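Local atomic coordinates of beta-agarase B (Zobellia galactanivorans, PDB entry 4ATF), a protein that cleaves the beta-1,4-linkages between beta-D-galactose and alpha-L-3,6-anhydro-galactose in agarose at random, with retention of the anomeric configuration. Residues 126-131 against 292-297; 166-171 against 221-226. The protein carries 1 engineered substitution. All blocks are in the same frame, centred on the assembly; numbering follows the deposited sequence.

Contact 1: residues 126-131 against 292-297. With NA (sodium ion), chain I; GAL (beta-D-galactopyranose), chain E; AAL (3,6-anhydro-alpha-L-galactopyranose), chain B.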
ATOM      1  N   SER A 126      -6.432  -3.853  -1.032  1.00  9.95           N
ATOM      2  CA  SER A 126      -6.454  -2.694  -0.106  1.00 10.37           C
ATOM      3  C   SER A 126      -5.011  -2.295   0.136  1.00 10.25           C
ATOM      4  O   SER A 126      -4.251  -3.112   0.640  1.00  9.77           O
ATOM      5  CB  SER A 126      -7.071  -3.134   1.226  1.00 10.87           C
ATOM      6  OG  SER A 126      -8.413  -3.566   1.055  1.00 11.79           O
ATOM      7  N   ASP A 127      -4.592  -1.096  -0.286  1.00 10.05           N
ATOM      8  CA  ASP A 127      -3.157  -0.749  -0.358  1.00 10.95           C
ATOM      9  C   ASP A 127      -2.814   0.535   0.395  1.00  9.36           C
ATOM     10  O   ASP A 127      -3.513   1.563   0.229  1.00 10.85           O
ATOM     11  CB  ASP A 127      -2.782  -0.495  -1.831  1.00 10.17           C
ATOM     12  CG  ASP A 127      -2.952  -1.728  -2.698  1.00 16.14           C
ATOM     13  OD1 ASP A 127      -2.549  -2.807  -2.226  1.00 17.97           O
ATOM     14  OD2 ASP A 127      -3.506  -1.611  -3.849  1.00 20.52           O
ATOM     15  N   VAL A 128      -1.685   0.512   1.123  1.00  9.25           N
ATOM     16  CA  VAL A 128      -1.008   1.712   1.594  1.00  8.34           C
ATOM     17  C   VAL A 128       0.450   1.478   1.217  1.00  9.52           C
ATOM     18  O   VAL A 128       1.069   0.496   1.665  1.00  9.10           O
ATOM     19  CB  VAL A 128      -1.099   1.849   3.148  1.00  9.39           C
ATOM     20  CG1 VAL A 128      -0.296   3.060   3.665  1.00  9.06           C
ATOM     21  CG2 VAL A 128      -2.580   1.961   3.589  1.00  9.58           C
ATOM     22  N   TRP A 129       1.032   2.386   0.432  1.00  9.23           N
ATOM     23  CA  TRP A 129       2.370   2.150  -0.118  1.00  8.98           C
ATOM     24  C   TRP A 129       3.153   3.435  -0.361  1.00  9.70           C
ATOM     25  O   TRP A 129       2.556   4.564  -0.273  1.00 10.74           O
ATOM     26  CB  TRP A 129       2.275   1.234  -1.363  1.00  9.77           C
ATOM     27  CG  TRP A 129       1.349   1.631  -2.459  1.00 11.20           C
ATOM     28  CD1 TRP A 129      -0.024   1.858  -2.387  1.00 11.23           C
ATOM     29  CD2 TRP A 129       1.722   1.834  -3.826  1.00 12.16           C
ATOM     30  NE1 TRP A 129      -0.503   2.170  -3.646  1.00 12.54           N
ATOM     31  CE2 TRP A 129       0.546   2.149  -4.547  1.00 12.42           C
ATOM     32  CE3 TRP A 129       2.962   1.725  -4.526  1.00 12.08           C
ATOM     33  CZ2 TRP A 129       0.557   2.407  -5.932  1.00 12.25           C
ATOM     34  CZ3 TRP A 129       2.973   1.953  -5.922  1.00 12.74           C
ATOM     35  CH2 TRP A 129       1.761   2.300  -6.612  1.00 13.75           C
ATOM     36  N   LEU A 130       4.468   3.307  -0.645  1.00  9.56           N
ATOM     37  CA  LEU A 130       5.370   4.463  -0.886  1.00  8.69           C
ATOM     38  C   LEU A 130       5.959   4.265  -2.268  1.00  9.92           C
ATOM     39  O   LEU A 130       6.336   3.108  -2.626  1.00  8.84           O
ATOM     40  CB  LEU A 130       6.552   4.484   0.109  1.00  8.23           C
ATOM     41  CG  LEU A 130       6.095   4.433   1.582  1.00 10.14           C
ATOM     42  CD1 LEU A 130       7.386   4.392   2.466  1.00 10.71           C
ATOM     43  CD2 LEU A 130       5.175   5.627   1.963  1.00 10.80           C
ATOM     44  N   LEU A 131       6.075   5.333  -3.060  1.00 10.32           N
ATOM     45  CA  LEU A 131       6.576   5.146  -4.480  1.00 10.86           C
ATOM     46  C   LEU A 131       7.425   6.367  -4.824  1.00 11.66           C
ATOM     47  O   LEU A 131       6.939   7.499  -4.634  1.00 12.47           O
ATOM     48  CB  LEU A 131       5.393   5.047  -5.470  1.00 11.09           C
ATOM     49  CG  LEU A 131       5.739   4.871  -6.943  1.00  9.09           C
ATOM     50  CD1 LEU A 131       6.423   3.503  -7.071  1.00  9.71           C
ATOM     51  CD2 LEU A 131       4.432   4.908  -7.789  1.00 11.51           C
ATOM     52  N   ASN A 292     -16.959  -3.387  -0.315  1.00 14.80           N
ATOM     53  CA  ASN A 292     -16.016  -2.767  -1.226  1.00 14.97           C
ATOM     54  C   ASN A 292     -15.621  -1.336  -0.851  1.00 14.59           C
ATOM     55  O   ASN A 292     -15.248  -0.556  -1.706  1.00 13.96           O
ATOM     56  CB  ASN A 292     -16.613  -2.805  -2.638  1.00 14.90           C
ATOM     57  CG  ASN A 292     -16.832  -4.234  -3.088  1.00 15.06           C
ATOM     58  OD1 ASN A 292     -15.886  -4.877  -3.512  1.00 14.69           O
ATOM     59  ND2 ASN A 292     -18.050  -4.743  -2.947  1.00 12.26           N
ATOM     60  N   THR A 293     -15.625  -1.046   0.448  1.00 13.22           N
ATOM     61  CA  THR A 293     -15.172   0.214   0.969  1.00 13.61           C
ATOM     62  C   THR A 293     -13.942  -0.025   1.887  1.00 13.57           C
ATOM     63  O   THR A 293     -14.019  -0.773   2.853  1.00 13.74           O
ATOM     64  CB  THR A 293     -16.320   0.951   1.754  1.00 14.26           C
ATOM     65  OG1 THR A 293     -17.415   1.159   0.863  1.00 14.75           O
ATOM     66  CG2 THR A 293     -15.861   2.312   2.278  1.00 14.38           C
ATOM     67  N   PHE A 294     -12.833   0.619   1.557  1.00 11.71           N
ATOM     68  CA  PHE A 294     -11.571   0.519   2.291  1.00 12.38           C
ATOM     69  C   PHE A 294     -11.545   1.743   3.218  1.00 13.58           C
ATOM     70  O   PHE A 294     -11.795   2.875   2.753  1.00 13.95           O
ATOM     71  CB  PHE A 294     -10.418   0.537   1.271  1.00 11.14           C
ATOM     72  CG  PHE A 294      -9.038   0.465   1.895  1.00 10.32           C
ATOM     73  CD1 PHE A 294      -8.806  -0.288   3.080  1.00 10.66           C
ATOM     74  CD2 PHE A 294      -7.986   1.165   1.324  1.00 11.58           C
ATOM     75  CE1 PHE A 294      -7.506  -0.338   3.676  1.00  9.52           C
ATOM     76  CE2 PHE A 294      -6.686   1.100   1.862  1.00 11.09           C
ATOM     77  CZ  PHE A 294      -6.433   0.344   3.049  1.00  9.74           C
ATOM     78  N   GLY A 295     -11.333   1.520   4.521  1.00 13.26           N
ATOM     79  CA  GLY A 295     -11.377   2.620   5.517  1.00 13.20           C
ATOM     80  C   GLY A 295     -10.025   2.737   6.187  1.00 12.94           C
ATOM     81  O   GLY A 295      -9.406   1.701   6.544  1.00 13.79           O
ATOM     82  N   VAL A 296      -9.552   3.971   6.316  1.00 11.75           N
ATOM     83  CA  VAL A 296      -8.285   4.252   6.993  1.00 12.09           C
ATOM     84  C   VAL A 296      -8.614   5.226   8.110  1.00 13.19           C
ATOM     85  O   VAL A 296      -9.072   6.325   7.849  1.00 14.84           O
ATOM     86  CB  VAL A 296      -7.186   4.841   6.037  1.00 11.48           C
ATOM     87  CG1 VAL A 296      -5.930   5.263   6.819  1.00 12.06           C
ATOM     88  CG2 VAL A 296      -6.808   3.806   5.000  1.00 10.80           C
ATOM     89  N   ASP A 297      -8.443   4.807   9.364  1.00 13.48           N
ATOM     90  CA  ASP A 297      -8.726   5.676  10.519  1.00 14.17           C
ATOM     91  C   ASP A 297      -7.639   6.773  10.618  1.00 14.62           C
ATOM     92  O   ASP A 297      -7.949   7.955  10.840  1.00 14.57           O
ATOM     93  CB  ASP A 297      -8.777   4.801  11.801  1.00 14.58           C
ATOM     94  CG  ASP A 297      -9.174   5.585  13.060  1.00 16.13           C
ATOM     95  OD1 ASP A 297      -9.617   6.745  12.945  1.00 18.94           O
ATOM     96  OD2 ASP A 297      -9.031   5.034  14.183  1.00 15.55           O
TER
HETATM   97 NA    NA I 500      -9.642   8.962  12.110  1.00 14.75          NA
HETATM   98  C1  GAL E   5       2.788  -3.060  -5.506  1.00 29.49           C
HETATM   99  C2  GAL E   5       2.929  -2.855  -7.007  1.00 26.47           C
HETATM  100  C3  GAL E   5       2.458  -1.504  -7.554  1.00 25.59           C
HETATM  101  C4  GAL E   5       1.001  -1.333  -7.082  1.00 27.47           C
HETATM  102  C5  GAL E   5       0.929  -1.563  -5.544  1.00 29.35           C
HETATM  103  C6  GAL E   5      -0.464  -1.305  -4.943  1.00 31.05           C
HETATM  104  O2  GAL E   5       4.307  -2.929  -7.233  1.00 27.14           O
HETATM  105  O3  GAL E   5       2.560  -1.637  -8.982  1.00 22.77           O
HETATM  106  O4  GAL E   5       0.233  -2.315  -7.726  1.00 28.60           O
HETATM  107  O5  GAL E   5       1.455  -2.818  -5.091  1.00 28.33           O
HETATM  108  O6  GAL E   5      -0.288  -1.490  -3.537  1.00 40.34           O
HETATM  109  C1  AAL B   6       3.497  -0.736  -9.610  1.00 18.30           C
HETATM  110  C2  AAL B   6       3.630  -1.160 -11.102  1.00 20.59           C
HETATM  111  C3  AAL B   6       4.223   0.050 -11.898  1.00 17.77           C
HETATM  112  C4  AAL B   6       3.505   1.342 -11.761  1.00 15.65           C
HETATM  113  C5  AAL B   6       3.657   1.617 -10.282  1.00 18.59           C
HETATM  114  C6  AAL B   6       5.201   1.455 -10.180  1.00 15.05           C
HETATM  115  O2  AAL B   6       2.343  -1.498 -11.614  1.00 23.87           O
HETATM  116  O3  AAL B   6       5.473   0.481 -11.240  1.00 18.85           O
HETATM  117  O4  AAL B   6       3.902   2.448 -12.521  1.00 21.45           O
HETATM  118  O5  AAL B   6       2.985   0.653  -9.426  1.00 16.65           O
HETATM  119  O   HOH W   1      -9.469   9.509  14.436  1.00 29.91           O

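Contact 2: residues 166-171 against 221-226. With GAL (beta-D-galactopyranose), chain E; AAL (3,6-anhydro-alpha-L-galactopyranose), chain B.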
ATOM      1  N   ILE A 166       3.748  -8.147   2.549  1.00 12.23           N
ATOM      2  CA  ILE A 166       4.632  -7.087   3.029  1.00 13.06           C
ATOM      3  C   ILE A 166       5.896  -7.115   2.221  1.00 12.58           C
ATOM      4  O   ILE A 166       6.729  -7.960   2.442  1.00 15.03           O
ATOM      5  CB  ILE A 166       4.910  -7.179   4.601  1.00 12.35           C
ATOM      6  CG1 ILE A 166       5.048  -8.647   5.056  1.00 12.24           C
ATOM      7  CG2 ILE A 166       3.718  -6.507   5.367  1.00 11.67           C
ATOM      8  CD1 ILE A 166       5.480  -8.792   6.542  1.00 15.39           C
ATOM      9  N   SER A 167       6.082  -6.142   1.347  1.00 11.88           N
ATOM     10  CA  SER A 167       7.149  -6.283   0.350  1.00 12.31           C
ATOM     11  C   SER A 167       7.678  -4.899  -0.080  1.00 12.58           C
ATOM     12  O   SER A 167       7.321  -3.865   0.518  1.00 12.26           O
ATOM     13  CB  SER A 167       6.559  -7.071  -0.850  1.00 13.74           C
ATOM     14  OG  SER A 167       7.599  -7.609  -1.663  1.00 16.70           O
ATOM     15  N   HIS A 168       8.553  -4.917  -1.089  0.50 11.79           N
ATOM     16  CA  HIS A 168       9.138  -3.722  -1.677  0.50 11.39           C
ATOM     17  C   HIS A 168       9.489  -4.100  -3.123  0.50 11.21           C
ATOM     18  O   HIS A 168       9.612  -5.315  -3.442  0.50 11.44           O
ATOM     19  CB  HIS A 168      10.391  -3.272  -0.864  0.50 10.06           C
ATOM     20  CG  HIS A 168      11.628  -4.049  -1.200  0.50 10.08           C
ATOM     21  ND1 HIS A 168      11.919  -5.273  -0.627  0.50  8.77           N
ATOM     22  CD2 HIS A 168      12.629  -3.800  -2.086  0.50 11.41           C
ATOM     23  CE1 HIS A 168      13.061  -5.729  -1.120  0.50  8.94           C
ATOM     24  NE2 HIS A 168      13.518  -4.855  -2.002  0.50 10.55           N
ATOM     25  N   HIS A 169       9.649  -3.107  -4.006  1.00 11.23           N
ATOM     26  CA  HIS A 169       9.977  -3.393  -5.420  1.00 11.28           C
ATOM     27  C   HIS A 169      11.050  -2.430  -5.858  1.00 11.36           C
ATOM     28  O   HIS A 169      11.049  -1.291  -5.408  1.00 11.69           O
ATOM     29  CB  HIS A 169       8.759  -3.182  -6.373  1.00 11.29           C
ATOM     30  CG  HIS A 169       7.622  -4.123  -6.147  1.00 13.25           C
ATOM     31  ND1 HIS A 169       7.291  -5.104  -7.052  1.00 13.74           N
ATOM     32  CD2 HIS A 169       6.699  -4.209  -5.141  1.00 15.43           C
ATOM     33  CE1 HIS A 169       6.243  -5.790  -6.602  1.00 15.93           C
ATOM     34  NE2 HIS A 169       5.867  -5.275  -5.443  1.00 14.53           N
ATOM     35  N   VAL A 170      11.911  -2.861  -6.770  1.00 11.45           N
ATOM     36  CA  VAL A 170      12.746  -1.933  -7.520  1.00 11.33           C
ATOM     37  C   VAL A 170      12.453  -2.215  -8.969  1.00 12.77           C
ATOM     38  O   VAL A 170      12.211  -3.393  -9.340  1.00 14.10           O
ATOM     39  CB  VAL A 170      14.250  -1.995  -7.122  1.00 11.84           C
ATOM     40  CG1 VAL A 170      14.455  -1.427  -5.687  1.00 11.41           C
ATOM     41  CG2 VAL A 170      14.812  -3.390  -7.240  1.00 14.04           C
ATOM     42  N   PHE A 171      12.408  -1.169  -9.800  1.00 14.11           N
ATOM     43  CA  PHE A 171      12.022  -1.363 -11.244  1.00 14.13           C
ATOM     44  C   PHE A 171      13.072  -0.818 -12.182  1.00 15.12           C
ATOM     45  O   PHE A 171      13.810   0.111 -11.810  1.00 14.69           O
ATOM     46  CB  PHE A 171      10.721  -0.605 -11.598  1.00 14.61           C
ATOM     47  CG  PHE A 171       9.536  -0.988 -10.759  1.00 13.95           C
ATOM     48  CD1 PHE A 171       8.716  -2.078 -11.107  1.00 13.28           C
ATOM     49  CD2 PHE A 171       9.260  -0.253  -9.602  1.00 14.62           C
ATOM     50  CE1 PHE A 171       7.627  -2.451 -10.248  1.00 13.57           C
ATOM     51  CE2 PHE A 171       8.175  -0.571  -8.753  1.00 12.49           C
ATOM     52  CZ  PHE A 171       7.348  -1.676  -9.074  1.00 13.70           C
ATOM     53  N   ARG A 221       8.638  -8.849  10.417  1.00 13.51           N
ATOM     54  CA  ARG A 221       9.601  -9.195   9.363  1.00 12.71           C
ATOM     55  C   ARG A 221      10.682  -8.144   9.243  1.00 12.84           C
ATOM     56  O   ARG A 221      10.386  -6.931   9.313  1.00 12.59           O
ATOM     57  CB  ARG A 221       8.843  -9.339   8.032  1.00 13.05           C
ATOM     58  CG  ARG A 221       9.726  -9.553   6.809  1.00 13.29           C
ATOM     59  CD  ARG A 221       8.861 -10.016   5.653  1.00 12.92           C
ATOM     60  NE  ARG A 221       9.550 -10.030   4.371  1.00 13.95           N
ATOM     61  CZ  ARG A 221      10.136 -11.105   3.812  1.00 16.57           C
ATOM     62  NH1 ARG A 221      10.310 -12.248   4.482  1.00 17.10           N
ATOM     63  NH2 ARG A 221      10.610 -11.016   2.580  1.00 14.53           N
ATOM     64  N   THR A 222      11.938  -8.579   9.051  1.00 13.37           N
ATOM     65  CA  THR A 222      13.035  -7.648   8.774  1.00 14.11           C
ATOM     66  C   THR A 222      13.593  -7.987   7.364  1.00 13.89           C
ATOM     67  O   THR A 222      13.838  -9.160   7.066  1.00 14.82           O
ATOM     68  CB  THR A 222      14.170  -7.779   9.820  1.00 15.76           C
ATOM     69  OG1 THR A 222      13.652  -7.405  11.098  1.00 17.70           O
ATOM     70  CG2 THR A 222      15.403  -6.822   9.468  1.00 14.37           C
ATOM     71  N   VAL A 223      13.801  -6.986   6.525  1.00 13.07           N
ATOM     72  CA  VAL A 223      14.326  -7.225   5.191  1.00 13.25           C
ATOM     73  C   VAL A 223      15.549  -6.346   5.130  1.00 14.61           C
ATOM     74  O   VAL A 223      15.453  -5.104   5.171  1.00 13.68           O
ATOM     75  CB  VAL A 223      13.323  -6.899   4.056  1.00 13.83           C
ATOM     76  CG1 VAL A 223      13.987  -7.006   2.672  1.00 13.59           C
ATOM     77  CG2 VAL A 223      12.153  -7.884   4.120  1.00 12.44           C
ATOM     78  N   SER A 224      16.715  -6.979   5.103  1.00 14.95           N
ATOM     79  CA  SER A 224      17.935  -6.200   5.365  1.00 15.73           C
ATOM     80  C   SER A 224      19.053  -6.729   4.514  1.00 15.03           C
ATOM     81  O   SER A 224      19.230  -7.949   4.437  1.00 15.80           O
ATOM     82  CB  SER A 224      18.299  -6.335   6.870  1.00 16.50           C
ATOM     83  OG  SER A 224      19.424  -5.570   7.175  0.80 19.83           O
ATOM     84  N   GLY A 225      19.812  -5.856   3.858  1.00 13.95           N
ATOM     85  CA  GLY A 225      21.005  -6.272   3.073  1.00 15.63           C
ATOM     86  C   GLY A 225      20.803  -6.287   1.552  1.00 15.60           C
ATOM     87  O   GLY A 225      19.672  -6.416   1.053  1.00 13.69           O
ATOM     88  N   LYS A 226      21.920  -6.198   0.820  1.00 15.39           N
ATOM     89  CA  LYS A 226      21.873  -6.023  -0.647  1.00 15.70           C
ATOM     90  C   LYS A 226      21.275  -7.226  -1.374  1.00 16.53           C
ATOM     91  O   LYS A 226      20.533  -7.025  -2.344  1.00 17.77           O
ATOM     92  CB  LYS A 226      23.275  -5.723  -1.199  1.00 16.58           C
ATOM     93  CG  LYS A 226      23.976  -4.480  -0.563  0.80 17.24           C
ATOM     94  CD  LYS A 226      25.479  -4.472  -0.886  0.80 17.30           C
ATOM     95  CE  LYS A 226      26.270  -3.389  -0.055  0.70 14.44           C
ATOM     96  NZ  LYS A 226      27.675  -3.190  -0.511  0.80 14.12           N
TER
HETATM   97  C1  GAL E   5       2.788  -3.060  -5.506  1.00 29.49           C
HETATM   98  C2  GAL E   5       2.929  -2.855  -7.007  1.00 26.47           C
HETATM   99  C3  GAL E   5       2.458  -1.504  -7.554  1.00 25.59           C
HETATM  100  C4  GAL E   5       1.001  -1.333  -7.082  1.00 27.47           C
HETATM  101  C5  GAL E   5       0.929  -1.563  -5.544  1.00 29.35           C
HETATM  102  C6  GAL E   5      -0.464  -1.305  -4.943  1.00 31.05           C
HETATM  103  O2  GAL E   5       4.307  -2.929  -7.233  1.00 27.14           O
HETATM  104  O3  GAL E   5       2.560  -1.637  -8.982  1.00 22.77           O
HETATM  105  O4  GAL E   5       0.233  -2.315  -7.726  1.00 28.60           O
HETATM  106  O5  GAL E   5       1.455  -2.818  -5.091  1.00 28.33           O
HETATM  107  O6  GAL E   5      -0.288  -1.490  -3.537  1.00 40.34           O
HETATM  108  C1  AAL B   6       3.497  -0.736  -9.610  1.00 18.30           C
HETATM  109  C2  AAL B   6       3.630  -1.160 -11.102  1.00 20.59           C
HETATM  110  C3  AAL B   6       4.223   0.050 -11.898  1.00 17.77           C
HETATM  111  C4  AAL B   6       3.505   1.342 -11.761  1.00 15.65           C
HETATM  112  C5  AAL B   6       3.657   1.617 -10.282  1.00 18.59           C
HETATM  113  C6  AAL B   6       5.201   1.455 -10.180  1.00 15.05           C
HETATM  114  O2  AAL B   6       2.343  -1.498 -11.614  1.00 23.87           O
HETATM  115  O3  AAL B   6       5.473   0.481 -11.240  1.00 18.85           O
HETATM  116  O4  AAL B   6       3.902   2.448 -12.521  1.00 21.45           O
HETATM  117  O5  AAL B   6       2.985   0.653  -9.426  1.00 16.65           O
HETATM  118  O   HOH W   2       9.443  -8.611   1.878  1.00 16.90           O

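Contact 1: residues 126-131 against 292-297
With chi1 at 179°, Phe294 turns its ring away from its own backbone N and across to Ser126, whose CB lies over one face, 3.8 Å from the ring centroid, in a CH-pi contact. This is packing between the two sheets of the GH16 beta-sandwich: the axes of the short segments 126-131 and 293-297 come within 8.5 Å, their directions 39° apart. The opposite face of the ring rests on Val296 CG2, while Asp127 O and Val128 CG2 meet its edge; Phe294 CZ is 4.2 Å from Val128 CG2. Ser126 OG is held by the backbone N of Met120. On the cleft side of the same strand, Trp129 takes the cramped rotamer between backbone N and carbonyl carbon (chi1 53°), and its indole lies under the galactose, whose C5 sits 3.7 Å above the ring plane, over its centre. An alanine here is likely to leave the sugar without its aromatic platform and free to tilt. Asp127 lies beside engineered Asp143, at the position of the proton donor by similarity. In a sodium site completed by Asn37, Glu39, Gly81 and a water, Asp297 binds the ion through O at 2.3 Å and OD1 at 2.4 Å.

Contact 2: residues 166-171 against 221-226
Ile166 and Arg221 meet through their aliphatic parts: CD1 of the isoleucine lies 3.7 Å from Arg221 CD and equally close to Arg221 CB. Ile166 reaches there with CG1 between its backbone N and carbonyl carbon (chi1 38°, well short of a staggered +60°) and CD1 stretched on outward. The arginine runs extended from CG to NE, carrying its guanidinium past the isoleucine to a water in the guanidinium plane, at its edge. This water accepts from Arg221 NH2 at 2.8 Å and donates to Ile166 O at the same distance; Arg221 NH1 forms a salt bridge with Asp183. Strands 164-172 and 218-224 belong to the facing sheets of the GH16 sandwich, so the contact fills the space between them near one margin. Two residues further along each segment, Val223 CG1 stands 4.1 Å from His168 CE1 in one of the histidine's two modelled conformers, which also hydrogen-bonds Ile229 O through NE2. On strand 164-172, His169 offers a ring face to galactose O2, 3.3 Å above its plane over the centre, with ND1 bonded to Asp178 OD1, and Phe171 puts a face under O3 of the anhydrogalactose, 3.6 Å above its plane and offset toward the rim.

In the fold
From the N terminus the chain passes through several strands, among them 82-89, 96-103 and 111-118, before 125-132 opens the loop of contact 1, and 137-145 leads on to 164-172, where contact 2 begins. After 49 further residues, 24 of them in strands, segment 221-226 closes contact 2, and 292-297 closes contact 1 much later, so contact 2 is nested inside the loop that contact 1 closes. Both span the sandwich, linking strands of the sugar-binding sheet, where 137-145 pairs with both 125-132 and 164-172, to strands of the sheet behind it. Their centres are 20 Å apart and they do not touch, but 126-131 and 166-171 both reach the same galactose and anhydrogalactose of the glycan.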